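Local atomic coordinates of cpftsy (Physcomitrella patens, PDB entry 4AK9), a protein that probably binds GTP and acts as the chloroplast signal recognition particle receptor in protein targeting to the thylakoid membrane. Residues I69-I73 with A91-I96. Sequence-based numbering, arbitrary orientation.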
loop_
_atom_site.group_PDB
_atom_site.type_symbol
_atom_site.label_atom_id
_atom_site.label_comp_id
_atom_site.label_asym_id
_atom_site.label_seq_id
_atom_site.Cartn_x
_atom_site.Cartn_y
_atom_site.Cartn_z
ATOM N N ILE A 69 11.194 -9.938 7.819
ATOM C CA ILE A 69 10.903 -11.318 7.423
ATOM C C ILE A 69 12.011 -11.913 6.572
ATOM O O ILE A 69 12.493 -13.012 6.844
ATOM C CB ILE A 69 9.578 -11.408 6.637
ATOM C CG1 ILE A 69 8.422 -11.135 7.591
ATOM C CG2 ILE A 69 9.425 -12.786 6.006
ATOM C CD1 ILE A 69 7.076 -10.892 6.906
ATOM N N VAL A 70 12.418 -11.190 5.537
ATOM C CA VAL A 70 13.404 -11.717 4.610
ATOM C C VAL A 70 14.821 -11.705 5.212
ATOM O O VAL A 70 15.608 -12.631 4.966
ATOM C CB VAL A 70 13.294 -10.996 3.250
ATOM C CG1 VAL A 70 14.386 -11.436 2.275
ATOM C CG2 VAL A 70 11.890 -11.268 2.642
ATOM N N ASP A 71 15.116 -10.713 6.048
ATOM C CA ASP A 71 16.454 -10.578 6.638
ATOM C C ASP A 71 16.798 -11.788 7.495
ATOM O O ASP A 71 17.912 -12.293 7.434
ATOM C CB ASP A 71 16.573 -9.289 7.442
ATOM C CG ASP A 71 17.990 -8.709 7.421
ATOM O OD1 ASP A 71 18.759 -8.983 6.467
ATOM O OD2 ASP A 71 18.334 -7.974 8.371
ATOM N N THR A 72 15.825 -12.289 8.251
ATOM C CA THR A 72 16.008 -13.527 9.021
ATOM C C THR A 72 16.363 -14.732 8.117
ATOM O O THR A 72 17.215 -15.573 8.465
ATOM C CB THR A 72 14.719 -13.830 9.826
ATOM O OG1 THR A 72 14.410 -12.702 10.657
ATOM C CG2 THR A 72 14.906 -15.046 10.690
ATOM N N ILE A 73 15.715 -14.814 6.960
ATOM C CA ILE A 73 15.990 -15.858 5.986
ATOM C C ILE A 73 17.402 -15.721 5.426
ATOM O O ILE A 73 18.118 -16.727 5.279
ATOM C CB ILE A 73 14.974 -15.819 4.832
ATOM C CG1 ILE A 73 13.565 -16.142 5.355
ATOM C CG2 ILE A 73 15.364 -16.760 3.671
ATOM C CD1 ILE A 73 12.488 -15.907 4.314
ATOM N N ALA A 91 10.642 -21.521 6.114
ATOM C CA ALA A 91 11.107 -20.510 7.062
ATOM C C ALA A 91 10.272 -19.240 6.913
ATOM O O ALA A 91 9.985 -18.547 7.903
ATOM C CB ALA A 91 12.578 -20.204 6.854
ATOM N N LEU A 92 9.903 -18.939 5.673
ATOM C CA LEU A 92 9.039 -17.790 5.397
ATOM C C LEU A 92 7.723 -17.891 6.189
ATOM O O LEU A 92 7.315 -16.945 6.847
ATOM C CB LEU A 92 8.764 -17.691 3.901
ATOM C CG LEU A 92 7.714 -16.658 3.442
ATOM C CD1 LEU A 92 8.184 -15.224 3.755
ATOM C CD2 LEU A 92 7.446 -16.809 1.967
ATOM N N LYS A 93 7.074 -19.047 6.126
ATOM C CA LYS A 93 5.825 -19.255 6.857
ATOM C C LYS A 93 6.031 -19.138 8.352
ATOM O O LYS A 93 5.222 -18.506 9.032
ATOM C CB LYS A 93 5.186 -20.611 6.507
ATOM C CG LYS A 93 4.793 -20.733 5.043
ATOM C CD LYS A 93 4.234 -22.131 4.698
ATOM C CE LYS A 93 3.060 -22.484 5.605
ATOM N NZ LYS A 93 2.385 -23.753 5.195
ATOM N N LYS A 94 7.090 -19.757 8.880
ATOM C CA LYS A 94 7.336 -19.704 10.326
ATOM C C LYS A 94 7.640 -18.309 10.829
ATOM O O LYS A 94 7.208 -17.942 11.910
ATOM C CB LYS A 94 8.459 -20.659 10.747
ATOM C CG LYS A 94 8.067 -22.096 10.569
ATOM C CD LYS A 94 9.222 -23.063 10.822
ATOM C CE LYS A 94 8.775 -24.499 10.541
ATOM N NZ LYS A 94 9.925 -25.398 10.227
ATOM N N ASN A 95 8.388 -17.537 10.049
ATOM C CA ASN A 95 8.735 -16.186 10.435
ATOM C C ASN A 95 7.489 -15.312 10.470
ATOM O O ASN A 95 7.360 -14.459 11.346
ATOM C CB ASN A 95 9.755 -15.561 9.489
ATOM C CG ASN A 95 11.120 -16.216 9.590
ATOM O OD1 ASN A 95 11.409 -16.937 10.550
ATOM N ND2 ASN A 95 11.973 -15.965 8.594
ATOM N N ILE A 96 6.561 -15.555 9.548
ATOM C CA ILE A 96 5.317 -14.791 9.552
ATOM C C ILE A 96 4.489 -15.176 10.764
ATOM O O ILE A 96 3.942 -14.322 11.454
ATOM C CB ILE A 96 4.516 -14.956 8.235
ATOM C CG1 ILE A 96 5.309 -14.319 7.101
ATOM C CG2 ILE A 96 3.134 -14.288 8.367
ATOM C CD1 ILE A 96 4.829 -14.696 5.703
#
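Ile69, Ile73, Leu92, Asn95 and Ile96 form a helix-helix contact, mostly apolar, within the helical bundle domain that SRP-type GTPases carry beside their GTPase domain. Helix 63-78 supplies residues 69-73 and helix 85-101 supplies residues 91-96. The two segments run at 130° to each other, with axes 9.6 Å apart at closest approach. Both isoleucines of 69-73 reach across. Ile69 uses two branches. Its CG2 meets Leu92 CD1 at 3.5 Å, and its CD1 lies 3.9 Å from Ile96 CG1. The CG1 arm of Ile69 sits beside the backbone N (chi1 -70°), while CG2 is anti to that nitrogen; this split lets one side chain meet two partners one helical turn apart. Ile73 extends its CD1 to 4.1 Å from Leu92 CB, and its CG1 faces Ala91 CB more loosely. Helix 45-58 packs on Val70 and Ile73, and Phe317 touches Leu92 and Ile96.

The CB of Asn95 is directed at helix 63-78, and the amide reaches Thr72, Ile73 and Ile69 O. The amide and the Thr72 side chain approach from opposite directions, with Thr72 CG2 3.7 Å from Asn95 ND2. The same nitrogen lies 3.6 Å from Ile73 CG1. Asn95 ND2 also gives a weak hydrogen bond to Ile69 O, 3.5 Å long and bent to 136° at the hydrogen. The Thr72 hydroxyl is hydrogen-bonded to the Lys68 carbonyl in its own helix. An alanine in place of Asn95 would lose this weak amide bond and is likely to leave a gap between the helices, where the amide met Thr72 and Ile73. The contact is thus mainly apolar, made by the two isoleucines with Leu92 and Ile96, and the amide adds one weak polar link where Asn95 and Thr72 are partly exposed.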